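Local coordinates for SusD superfamily protein (Bacteroides thetaiotaomicron, PDB 3MCX) that is of unknown function but belongs to the SusD family, whose members sit in the outer membrane and probably help capture glycans for import, at residues Y45-Y48 with G49-A53; R67-P70 with Y71-N75; L291-S294 with E295-N299; S316-E319 with N320-G323. One frame throughout, in Å; residues are numbered along the deposited sequence.

In the fold
Four local contacts illustrate how short chain segments begin, bend and end their turns within one SusD-family fold. Interactions 1, 2 and 3 form a touching group. The centres of 1 and 2 are about 10 Å apart, and Arg52 O lies 2.7 Å from Tyr74 OH, a probable hydrogen bond between them. Leu291 of interaction 3 joins all three: its CD1 is 3.8 Å from Tyr47 CD2, and its CD2 is 3.6 Å from Val68 CG1. Interaction 4 stands apart at the metal, its nearest atoms about 7 Å from those of interaction 3, and Glu319 binds the zinc ion there. The side chain of Leu298 stays about 12 Å from a bound zinc.

Interaction 1 (Y45-Y48 with G49-A53)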
loop_
_atom_site.group_PDB
_atom_site.type_symbol
_atom_site.label_atom_id
_atom_site.label_comp_id
_atom_site.label_asym_id
_atom_site.label_seq_id
_atom_site.Cartn_x
_atom_site.Cartn_y
_atom_site.Cartn_z
ATOM N N TYR A 45 6.020 -0.519 4.468
ATOM C CA TYR A 45 5.274 -0.260 3.228
ATOM C C TYR A 45 3.744 -0.384 3.418
ATOM O O TYR A 45 2.968 -0.081 2.496
ATOM C CB TYR A 45 5.769 -1.126 2.084
ATOM C CG TYR A 45 7.159 -0.752 1.597
ATOM C CD1 TYR A 45 8.296 -1.219 2.235
ATOM C CD2 TYR A 45 7.319 0.063 0.493
ATOM C CE1 TYR A 45 9.563 -0.892 1.774
ATOM C CE2 TYR A 45 8.597 0.388 0.029
ATOM C CZ TYR A 45 9.691 -0.098 0.667
ATOM O OH TYR A 45 10.952 0.209 0.206
ATOM N N TRP A 46 3.336 -0.891 4.575
ATOM C CA TRP A 46 1.922 -0.982 4.923
ATOM C C TRP A 46 1.453 0.373 5.429
ATOM O O TRP A 46 0.513 0.962 4.876
ATOM C CB TRP A 46 1.722 -2.115 5.932
ATOM C CG TRP A 46 0.306 -2.508 6.199
ATOM C CD1 TRP A 46 -0.815 -1.772 5.991
ATOM C CD2 TRP A 46 -0.109 -3.744 6.802
ATOM N NE1 TRP A 46 -1.930 -2.512 6.412
ATOM C CE2 TRP A 46 -1.502 -3.711 6.923
ATOM C CE3 TRP A 46 0.578 -4.891 7.258
ATOM C CZ2 TRP A 46 -2.235 -4.783 7.460
ATOM C CZ3 TRP A 46 -0.153 -5.950 7.794
ATOM C CH2 TRP A 46 -1.536 -5.887 7.896
ATOM N N TYR A 47 2.099 0.898 6.457
ATOM C CA TYR A 47 1.584 2.109 7.090
ATOM C C TYR A 47 2.144 3.420 6.577
ATOM O O TYR A 47 1.605 4.490 6.890
ATOM C CB TYR A 47 1.644 2.021 8.619
ATOM C CG TYR A 47 3.003 1.764 9.227
ATOM C CD1 TYR A 47 4.068 2.654 9.042
ATOM C CD2 TYR A 47 3.212 0.709 10.089
ATOM C CE1 TYR A 47 5.332 2.424 9.643
ATOM C CE2 TYR A 47 4.427 0.470 10.691
ATOM C CZ TYR A 47 5.492 1.331 10.458
ATOM O OH TYR A 47 6.722 1.091 11.063
ATOM N N TYR A 48 3.199 3.396 5.733
ATOM C CA TYR A 48 3.740 4.641 5.163
ATOM C C TYR A 48 2.675 5.494 4.494
ATOM O O TYR A 48 2.556 6.687 4.810
ATOM C CB TYR A 48 4.878 4.330 4.196
ATOM C CG TYR A 48 5.496 5.543 3.519
ATOM C CD1 TYR A 48 6.397 6.350 4.171
ATOM C CD2 TYR A 48 5.143 5.896 2.211
ATOM C CE1 TYR A 48 6.976 7.443 3.542
ATOM C CE2 TYR A 48 5.706 6.998 1.581
ATOM C CZ TYR A 48 6.612 7.765 2.265
ATOM O OH TYR A 48 7.189 8.855 1.670
ATOM N N GLY A 49 1.857 4.885 3.659
ATOM C CA GLY A 49 0.867 5.615 2.885
ATOM C C GLY A 49 -0.322 6.092 3.687
ATOM O O GLY A 49 -1.179 6.795 3.156
ATOM N N ASP A 50 -0.401 5.728 4.963
ATOM C CA ASP A 50 -1.383 6.287 5.873
ATOM C C ASP A 50 -0.787 7.388 6.757
ATOM O O ASP A 50 -1.298 8.500 6.776
ATOM C CB ASP A 50 -1.984 5.168 6.689
ATOM C CG ASP A 50 -2.814 4.249 5.833
ATOM O OD1 ASP A 50 -3.900 4.702 5.382
ATOM O OD2 ASP A 50 -2.378 3.112 5.611
ATOM N N CYS A 51 0.314 7.132 7.425
ATOM C CA CYS A 51 0.851 8.130 8.355
ATOM C C CYS A 51 1.425 9.373 7.690
ATOM O O CYS A 51 1.647 10.407 8.352
ATOM C CB CYS A 51 1.858 7.547 9.364
ATOM S SG CYS A 51 3.424 7.020 8.649
ATOM N N ARG A 52 1.660 9.311 6.375
ATOM C CA ARG A 52 2.129 10.459 5.616
ATOM C C ARG A 52 1.002 11.404 5.201
ATOM O O ARG A 52 1.269 12.531 4.759
ATOM C CB ARG A 52 2.922 9.994 4.378
ATOM C CG ARG A 52 4.183 9.242 4.681
ATOM C CD ARG A 52 5.321 10.153 5.052
ATOM N NE ARG A 52 5.987 10.655 3.843
ATOM C CZ ARG A 52 7.126 11.329 3.857
ATOM N NH1 ARG A 52 7.672 11.692 5.002
ATOM N NH2 ARG A 52 7.727 11.628 2.705
ATOM N N ALA A 53 -0.251 10.957 5.340
ATOM C CA ALA A 53 -1.422 11.755 4.978
ATOM C C ALA A 53 -2.010 12.357 6.266
ATOM O O ALA A 53 -1.240 12.784 7.134
ATOM C CB ALA A 53 -2.452 10.937 4.140
HETATM O O HOH W 1 1.996 2.496 2.108
#
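In the kinked helix 44-51 and the residues just after it, Tyr48 meets Arg52, four residues on, and a water and a shared carbonyl carry the helix through its kink. Arg52 CG sits over one face of the Tyr48 ring, 3.7 Å from the ring centroid, in a CH-pi contact. Bends at chi2 (-79°) and chi3 (-84°) fold the arginine back across the phenol, with the guanidinium turned 31° from the ring plane. This places Arg52 NH2 3.0 Å from Tyr48 OH. The same NH2 has its strongest partner in the carbonyl of Arg456, while NH1 bonds to Tyr71 O, so the guanidinium is held at several points as it lies against the ring.

The backbone records the kink. Gly49 N makes no bond to the preceding turn; it donates to a water at 2.9 Å, and that water also lies 2.8 Å from Tyr45 O, filling the step that a direct bond would take. Tyr47 O accepts twice: Cys51 N arrives almost straight at 3.0 Å, whereas Asp50 N comes from above the carbonyl plane. Arg52 N then bonds to Tyr48 O at 3.2 Å. Cys51 SG packs 4.4 Å from Tyr47 CD1. Asp50 turns its carboxylate to the backbone N atoms of Gly416 and Gly418, just ahead of helix 420-426, and Tyr48 packs on Tyr422 of that helix. A water taking the place of a backbone bond is typical of a kinked helix; here the kink lies in the interior of the largely helical SusD fold, the i to i+4 Tyr-Arg pair following it.

Interaction 2 (R67-P70 with Y71-N75); sequences RVSP and YYEYN
Glu73 OE1 is gripped from two directions, by Asn75 ND2 at 3.0 Å and by a water at 2.8 Å that carries on to Ser69 OG, 2.6 Å away. The residues involved span the short helix 69-72, which ends in a Schellman motif. Tyr74 takes a positive phi (55°), and two amides turn back into the last turn: Asn75 N to Pro70 O at 3.2 Å, in the carbonyl plane, and Tyr74 N to Tyr71 O.

Glu73 lies just after the helix, inside the Schellman turn. Its N donates to Ser69 O at 2.8 Å, and its CG, placed beside its own backbone N (chi1 -64°), starts a chain that runs extended past that carbonyl. OE2 thus comes alongside Ser69 CB. The carboxylate ties the turn to its surroundings, since OE2 also accepts from the hydroxyls of Thr61 and Thr441. Asn75 meets OE1 on its anti side, while Ser69 OG has its strongest partner in Lys62 N. With an alanine in place of Glu73, the bridging water and the two threonine hydroxyls would probably lose the carboxylate they share, and the Asn75 amide would be held by Ser445 but not by OE1.

At the opening of the helix, Val68 is the N-cap, and Tyr72 N reaches its carbonyl in a nearly straight bond. The Tyr71 and Tyr72 hydroxyls look elsewhere, to Asn83 O and His438 ND1. At the far end of the motif, Asn75 OD1 rests 3.4 Å from Pro70 CA, where the amide oxygen lies against the first turn of the helix.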
loop_
_atom_site.group_PDB
_atom_site.type_symbol
_atom_site.label_atom_id
_atom_site.label_comp_id
_atom_site.label_asym_id
_atom_site.label_seq_id
_atom_site.Cartn_x
_atom_site.Cartn_y
_atom_site.Cartn_z
ATOM N N ARG A 67 9.653 3.924 15.339
ATOM C CA ARG A 67 8.547 3.675 14.428
ATOM C C ARG A 67 7.592 4.851 14.268
ATOM O O ARG A 67 7.271 5.579 15.232
ATOM C CB ARG A 67 7.770 2.416 14.815
ATOM C CG ARG A 67 6.892 2.518 16.042
ATOM C CD ARG A 67 6.190 1.149 16.362
ATOM N NE ARG A 67 7.182 0.238 16.901
ATOM C CZ ARG A 67 7.514 0.092 18.173
ATOM N NH1 ARG A 67 6.797 0.667 19.149
ATOM N NH2 ARG A 67 8.548 -0.660 18.499
ATOM N N VAL A 68 7.198 5.030 13.011
ATOM C CA VAL A 68 6.115 5.904 12.556
ATOM C C VAL A 68 6.450 7.398 12.554
ATOM O O VAL A 68 6.319 8.097 11.513
ATOM C CB VAL A 68 4.774 5.674 13.297
ATOM C CG1 VAL A 68 3.681 6.621 12.720
ATOM C CG2 VAL A 68 4.299 4.210 13.175
ATOM N N SER A 69 6.887 7.914 13.679
ATOM C CA SER A 69 6.991 9.353 13.818
ATOM C C SER A 69 7.924 10.046 12.806
ATOM O O SER A 69 7.606 11.155 12.385
ATOM C CB SER A 69 7.233 9.806 15.269
ATOM O OG SER A 69 8.470 9.375 15.804
ATOM N N PRO A 70 9.073 9.460 12.443
ATOM C CA PRO A 70 9.894 10.176 11.467
ATOM C C PRO A 70 9.240 10.334 10.103
ATOM O O PRO A 70 9.533 11.310 9.401
ATOM C CB PRO A 70 11.148 9.300 11.377
ATOM C CG PRO A 70 11.218 8.586 12.737
ATOM C CD PRO A 70 9.781 8.278 12.991
ATOM N N TYR A 71 8.404 9.376 9.692
ATOM C CA TYR A 71 7.585 9.525 8.493
ATOM C C TYR A 71 6.506 10.602 8.689
ATOM O O TYR A 71 6.360 11.544 7.890
ATOM C CB TYR A 71 6.910 8.233 8.146
ATOM C CG TYR A 71 7.795 7.090 7.696
ATOM C CD1 TYR A 71 8.921 7.267 6.926
ATOM C CD2 TYR A 71 7.415 5.797 7.960
ATOM C CE1 TYR A 71 9.669 6.167 6.464
ATOM C CE2 TYR A 71 8.157 4.683 7.502
ATOM C CZ TYR A 71 9.258 4.874 6.754
ATOM O OH TYR A 71 9.959 3.777 6.346
ATOM N N TYR A 72 5.733 10.433 9.737
ATOM C CA TYR A 72 4.612 11.334 10.053
ATOM C C TYR A 72 5.044 12.783 10.157
ATOM O O TYR A 72 4.315 13.684 9.719
ATOM C CB TYR A 72 3.998 10.842 11.356
ATOM C CG TYR A 72 2.979 11.743 12.024
ATOM C CD1 TYR A 72 1.729 11.976 11.458
ATOM C CD2 TYR A 72 3.261 12.331 13.226
ATOM C CE1 TYR A 72 0.810 12.784 12.107
ATOM C CE2 TYR A 72 2.338 13.114 13.891
ATOM C CZ TYR A 72 1.121 13.338 13.329
ATOM O OH TYR A 72 0.199 14.119 14.003
ATOM N N GLU A 73 6.205 13.029 10.765
ATOM C CA GLU A 73 6.754 14.365 10.987
ATOM C C GLU A 73 7.574 14.896 9.799
ATOM O O GLU A 73 8.077 16.013 9.860
ATOM C CB GLU A 73 7.645 14.349 12.237
ATOM C CG GLU A 73 6.844 14.030 13.495
ATOM C CD GLU A 73 7.694 13.681 14.700
ATOM O OE1 GLU A 73 8.939 13.698 14.639
ATOM O OE2 GLU A 73 7.064 13.371 15.759
ATOM N N TYR A 74 7.748 14.083 8.751
ATOM C CA TYR A 74 8.523 14.523 7.568
ATOM C C TYR A 74 9.907 15.002 7.933
ATOM O O TYR A 74 10.451 15.954 7.376
ATOM C CB TYR A 74 7.727 15.577 6.774
ATOM C CG TYR A 74 6.592 14.986 5.947
ATOM C CD1 TYR A 74 5.389 14.607 6.523
ATOM C CD2 TYR A 74 6.717 14.883 4.577
ATOM C CE1 TYR A 74 4.375 14.067 5.760
ATOM C CE2 TYR A 74 5.713 14.372 3.817
ATOM C CZ TYR A 74 4.523 13.968 4.401
ATOM O OH TYR A 74 3.508 13.434 3.627
ATOM N N ASN A 75 10.543 14.305 8.871
ATOM C CA ASN A 75 11.883 14.667 9.299
ATOM C C ASN A 75 12.901 13.504 9.253
ATOM O O ASN A 75 14.046 13.670 9.664
ATOM C CB ASN A 75 11.870 15.342 10.672
ATOM C CG ASN A 75 11.332 14.460 11.760
ATOM O OD1 ASN A 75 11.305 13.246 11.605
ATOM N ND2 ASN A 75 10.864 15.065 12.846
HETATM O O HOH W 2 10.199 11.288 15.331
#

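Interaction 3 (L291-S294 with E295-N299)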
loop_
_atom_site.group_PDB
_atom_site.type_symbol
_atom_site.label_atom_id
_atom_site.label_comp_id
_atom_site.label_asym_id
_atom_site.label_seq_id
_atom_site.Cartn_x
_atom_site.Cartn_y
_atom_site.Cartn_z
ATOM N N LEU A 291 0.068 4.100 16.045
ATOM C CA LEU A 291 -0.835 4.581 15.015
ATOM C C LEU A 291 -2.215 4.724 15.615
ATOM O O LEU A 291 -2.755 3.773 16.193
ATOM C CB LEU A 291 -0.873 3.639 13.819
ATOM C CG LEU A 291 0.429 3.551 13.013
ATOM C CD1 LEU A 291 0.499 2.258 12.225
ATOM C CD2 LEU A 291 0.632 4.750 12.063
ATOM N N ILE A 292 -2.779 5.920 15.482
ATOM C CA ILE A 292 -4.149 6.195 15.879
ATOM C C ILE A 292 -4.782 7.055 14.814
ATOM O O ILE A 292 -4.078 7.686 14.018
ATOM C CB ILE A 292 -4.268 6.857 17.253
ATOM C CG1 ILE A 292 -3.507 8.204 17.342
ATOM C CG2 ILE A 292 -3.786 5.865 18.372
ATOM C CD1 ILE A 292 -3.764 9.036 18.603
ATOM N N LEU A 293 -6.109 7.090 14.799
ATOM C CA LEU A 293 -6.862 7.918 13.870
ATOM C C LEU A 293 -6.863 9.365 14.331
ATOM O O LEU A 293 -6.941 9.641 15.550
ATOM C CB LEU A 293 -8.287 7.382 13.758
ATOM C CG LEU A 293 -8.397 5.922 13.270
ATOM C CD1 LEU A 293 -9.821 5.345 13.439
ATOM C CD2 LEU A 293 -7.939 5.813 11.797
ATOM N N SER A 294 -6.792 10.287 13.371
ATOM C CA SER A 294 -6.847 11.707 13.658
ATOM C C SER A 294 -8.284 12.218 13.766
ATOM O O SER A 294 -9.247 11.559 13.349
ATOM C CB SER A 294 -6.146 12.470 12.554
ATOM O OG SER A 294 -6.923 12.398 11.377
ATOM N N GLU A 295 -8.410 13.404 14.293
ATOM C CA GLU A 295 -9.711 14.057 14.312
ATOM C C GLU A 295 -10.167 14.387 12.886
ATOM O O GLU A 295 -11.369 14.421 12.600
ATOM C CB GLU A 295 -9.688 15.323 15.151
ATOM C CG GLU A 295 -11.069 15.813 15.515
ATOM C CD GLU A 295 -11.029 17.166 16.173
ATOM O OE1 GLU A 295 -10.165 17.989 15.749
ATOM O OE2 GLU A 295 -11.893 17.420 17.081
ATOM N N ASP A 296 -9.223 14.631 11.978
ATOM C CA ASP A 296 -9.599 14.807 10.554
ATOM C C ASP A 296 -10.382 13.602 10.070
ATOM O O ASP A 296 -11.398 13.765 9.415
ATOM C CB ASP A 296 -8.380 15.024 9.641
ATOM C CG ASP A 296 -7.376 16.022 10.181
ATOM O OD1 ASP A 296 -6.699 15.758 11.211
ATOM O OD2 ASP A 296 -7.245 17.084 9.543
ATOM N N PHE A 297 -9.905 12.390 10.359
ATOM C CA PHE A 297 -10.587 11.200 9.923
ATOM C C PHE A 297 -11.940 11.020 10.600
ATOM O O PHE A 297 -12.939 10.739 9.945
ATOM C CB PHE A 297 -9.740 9.944 10.186
ATOM C CG PHE A 297 -10.414 8.702 9.671
ATOM C CD1 PHE A 297 -10.527 8.500 8.305
ATOM C CD2 PHE A 297 -11.035 7.809 10.539
ATOM C CE1 PHE A 297 -11.203 7.392 7.799
ATOM C CE2 PHE A 297 -11.713 6.730 10.052
ATOM C CZ PHE A 297 -11.802 6.520 8.675
ATOM N N LEU A 298 -11.985 11.162 11.918
ATOM C CA LEU A 298 -13.260 10.980 12.628
ATOM C C LEU A 298 -14.277 11.995 12.149
ATOM O O LEU A 298 -15.449 11.681 11.971
ATOM C CB LEU A 298 -13.079 11.013 14.161
ATOM C CG LEU A 298 -12.274 9.824 14.737
ATOM C CD1 LEU A 298 -12.284 9.904 16.278
ATOM C CD2 LEU A 298 -12.801 8.466 14.241
ATOM N N ASN A 299 -13.841 13.233 11.946
ATOM C CA ASN A 299 -14.785 14.261 11.456
ATOM C C ASN A 299 -15.323 13.846 10.084
ATOM O O ASN A 299 -16.521 13.997 9.802
ATOM C CB ASN A 299 -14.111 15.634 11.369
ATOM C CG ASN A 299 -13.995 16.341 12.721
ATOM O OD1 ASN A 299 -14.559 15.921 13.735
ATOM N ND2 ASN A 299 -13.226 17.421 12.729
#
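Ser294 caps the helix 295-301 and so joins it to the short strand 292-293. Two hydrogen bonds carry the capping. Phe297 N donates to Ser294 OG at 3.2 Å, a capping bond to the N-cap residue, and Leu298 N donates to Ser294 O at 3.1 Å, the first regular bond of the helix. The serine hydroxyl stands between its own backbone N and carbonyl carbon (chi1 70°), a torsion that turns OG back over the amides of the first turn. OG also bonds to Ala54 O, so the hydroxyl ties the helix start to the segment leading into strand 56-57.

Carboxylates gather around the same helix start. Asp296 OD1 lies 3.4 Å from Ser294 OG, but its bonds go to His438 NE2 and Gly435 N, while OD2 takes Lys434 N. In one of its two conformers, Glu295 OE1 accepts from Ser436 N. Acidic groups at a helix N-terminus probably gain from the helix dipole, and here Asp296 also holds the 434-438 loop against the cap.

Apolar contacts close the other side. Leu293 CD2 is 3.9 Å from Phe297 CD2, its methyl coming at the ring obliquely, and Leu293 CD1 is 4.4 Å from Leu298 CD2. All three side chains rest on Thr313 of strand 313-314. Leu293 precedes the cap and Leu298 lies four residues beyond it, so a hydrophobic bridge spans the serine. This pairing is the hydrophobic staple, which together with the serine N-cap is typical of a helix N-terminus, here the one that follows strand 292-293.

Interaction 4 (S316-E319 with N320-G323); sequences SVIE and NNTG. With ZN (zinc ion), chain D.
Extended first torsions bring Ser316 and Asn321 together: OG of the serine stands opposite its backbone N (chi1 175°), and CG of the asparagine does likewise (chi1 -172°). Asn321 ND2 then donates to Ser316 OG at 2.9 Å. The hydroxyl donates its hydrogen to Ile318 O, 2.8 Å away, so the serine is donor and acceptor at once. On the other branch, Asn321 OD1 accepts from Gly323 N at 2.9 Å, completing an Asx turn, with the donor above the carbonyl plane. A water 2.9 Å from Asn321 N accepts its hydrogen and lies 3.1 Å from Ile318 O, bridging the turn. Ile318 CD1 lies 3.9 Å from Asn321 ND2. Shortening this asparagine to an alanine is likely to leave Ser316 OG without its amide donor and Gly323 N without its Asx acceptor, freeing the turn to shift.

Beside this turn, Glu319 is bent at chi2 and meets the zinc ion through OE1 alone at 2.0 Å, OE2 standing 2.9 Å off. Glu315 and His330 complete the metal site, and Asn320 touches His330. The loop runs between strands 313-314 and 334-335; Ser316 and Asn321 both pack on Tyr334 of the second strand, while Ile318 and Asn321 meet Val286.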
loop_
_atom_site.group_PDB
_atom_site.type_symbol
_atom_site.label_atom_id
_atom_site.label_comp_id
_atom_site.label_asym_id
_atom_site.label_seq_id
_atom_site.Cartn_x
_atom_site.Cartn_y
_atom_site.Cartn_z
ATOM N N SER A 316 -9.981 3.472 23.227
ATOM C CA SER A 316 -9.000 2.719 24.012
ATOM C C SER A 316 -9.654 1.754 24.994
ATOM O O SER A 316 -10.540 2.111 25.767
ATOM C CB SER A 316 -8.144 3.696 24.820
ATOM O OG SER A 316 -7.245 3.026 25.692
ATOM N N VAL A 317 -9.161 0.516 24.991
ATOM C CA VAL A 317 -9.629 -0.467 25.957
ATOM C C VAL A 317 -9.127 -0.134 27.381
ATOM O O VAL A 317 -9.683 -0.595 28.379
ATOM C CB VAL A 317 -9.257 -1.941 25.583
ATOM C CG1 VAL A 317 -9.877 -2.350 24.244
ATOM C CG2 VAL A 317 -7.733 -2.137 25.552
ATOM N N ILE A 318 -8.066 0.672 27.473
ATOM C CA ILE A 318 -7.669 1.261 28.750
ATOM C C ILE A 318 -8.485 2.553 28.990
ATOM O O ILE A 318 -8.290 3.543 28.289
ATOM C CB ILE A 318 -6.176 1.643 28.781
ATOM C CG1 ILE A 318 -5.295 0.412 28.484
ATOM C CG2 ILE A 318 -5.806 2.316 30.078
ATOM C CD1 ILE A 318 -3.829 0.786 28.084
ATOM N N GLU A 319 -9.413 2.536 29.913
ATOM C CA GLU A 319 -10.149 3.772 30.199
ATOM C C GLU A 319 -9.205 4.774 30.851
ATOM O O GLU A 319 -8.388 4.419 31.678
ATOM C CB GLU A 319 -11.420 3.545 31.033
ATOM C CG GLU A 319 -12.606 2.975 30.209
ATOM C CD GLU A 319 -13.200 3.940 29.194
ATOM O OE1 GLU A 319 -13.018 5.182 29.351
ATOM O OE2 GLU A 319 -13.799 3.426 28.222
ATOM N N ASN A 320 -9.370 6.038 30.493
ATOM C CA ASN A 320 -8.620 7.148 31.103
ATOM C C ASN A 320 -7.133 6.958 30.752
ATOM O O ASN A 320 -6.270 7.147 31.590
ATOM C CB ASN A 320 -8.882 7.257 32.606
ATOM C CG ASN A 320 -10.347 7.419 32.917
ATOM O OD1 ASN A 320 -11.048 8.082 32.112
ATOM N ND2 ASN A 320 -10.819 6.852 34.006
ATOM N N ASN A 321 -6.898 6.619 29.497
ATOM C CA ASN A 321 -5.560 6.264 29.020
ATOM C C ASN A 321 -4.683 7.503 28.890
ATOM O O ASN A 321 -4.910 8.332 28.001
ATOM C CB ASN A 321 -5.718 5.550 27.680
ATOM C CG ASN A 321 -4.410 4.927 27.123
ATOM O OD1 ASN A 321 -3.316 5.219 27.627
ATOM N ND2 ASN A 321 -4.538 4.089 26.102
ATOM N N THR A 322 -3.645 7.602 29.728
ATOM C CA THR A 322 -2.772 8.785 29.695
ATOM C C THR A 322 -1.696 8.683 28.619
ATOM O O THR A 322 -0.954 9.658 28.424
ATOM C CB THR A 322 -2.104 9.045 31.030
ATOM O OG1 THR A 322 -1.306 7.912 31.357
ATOM C CG2 THR A 322 -3.160 9.294 32.105
ATOM N N GLY A 323 -1.661 7.563 27.872
ATOM C CA GLY A 323 -0.774 7.351 26.724
ATOM C C GLY A 323 -1.289 7.955 25.423
ATOM O O GLY A 323 -0.615 7.926 24.386
HETATM ZN ZN ZN D . -13.762 6.315 27.830
HETATM O O HOH W 3 -9.098 6.502 27.643
#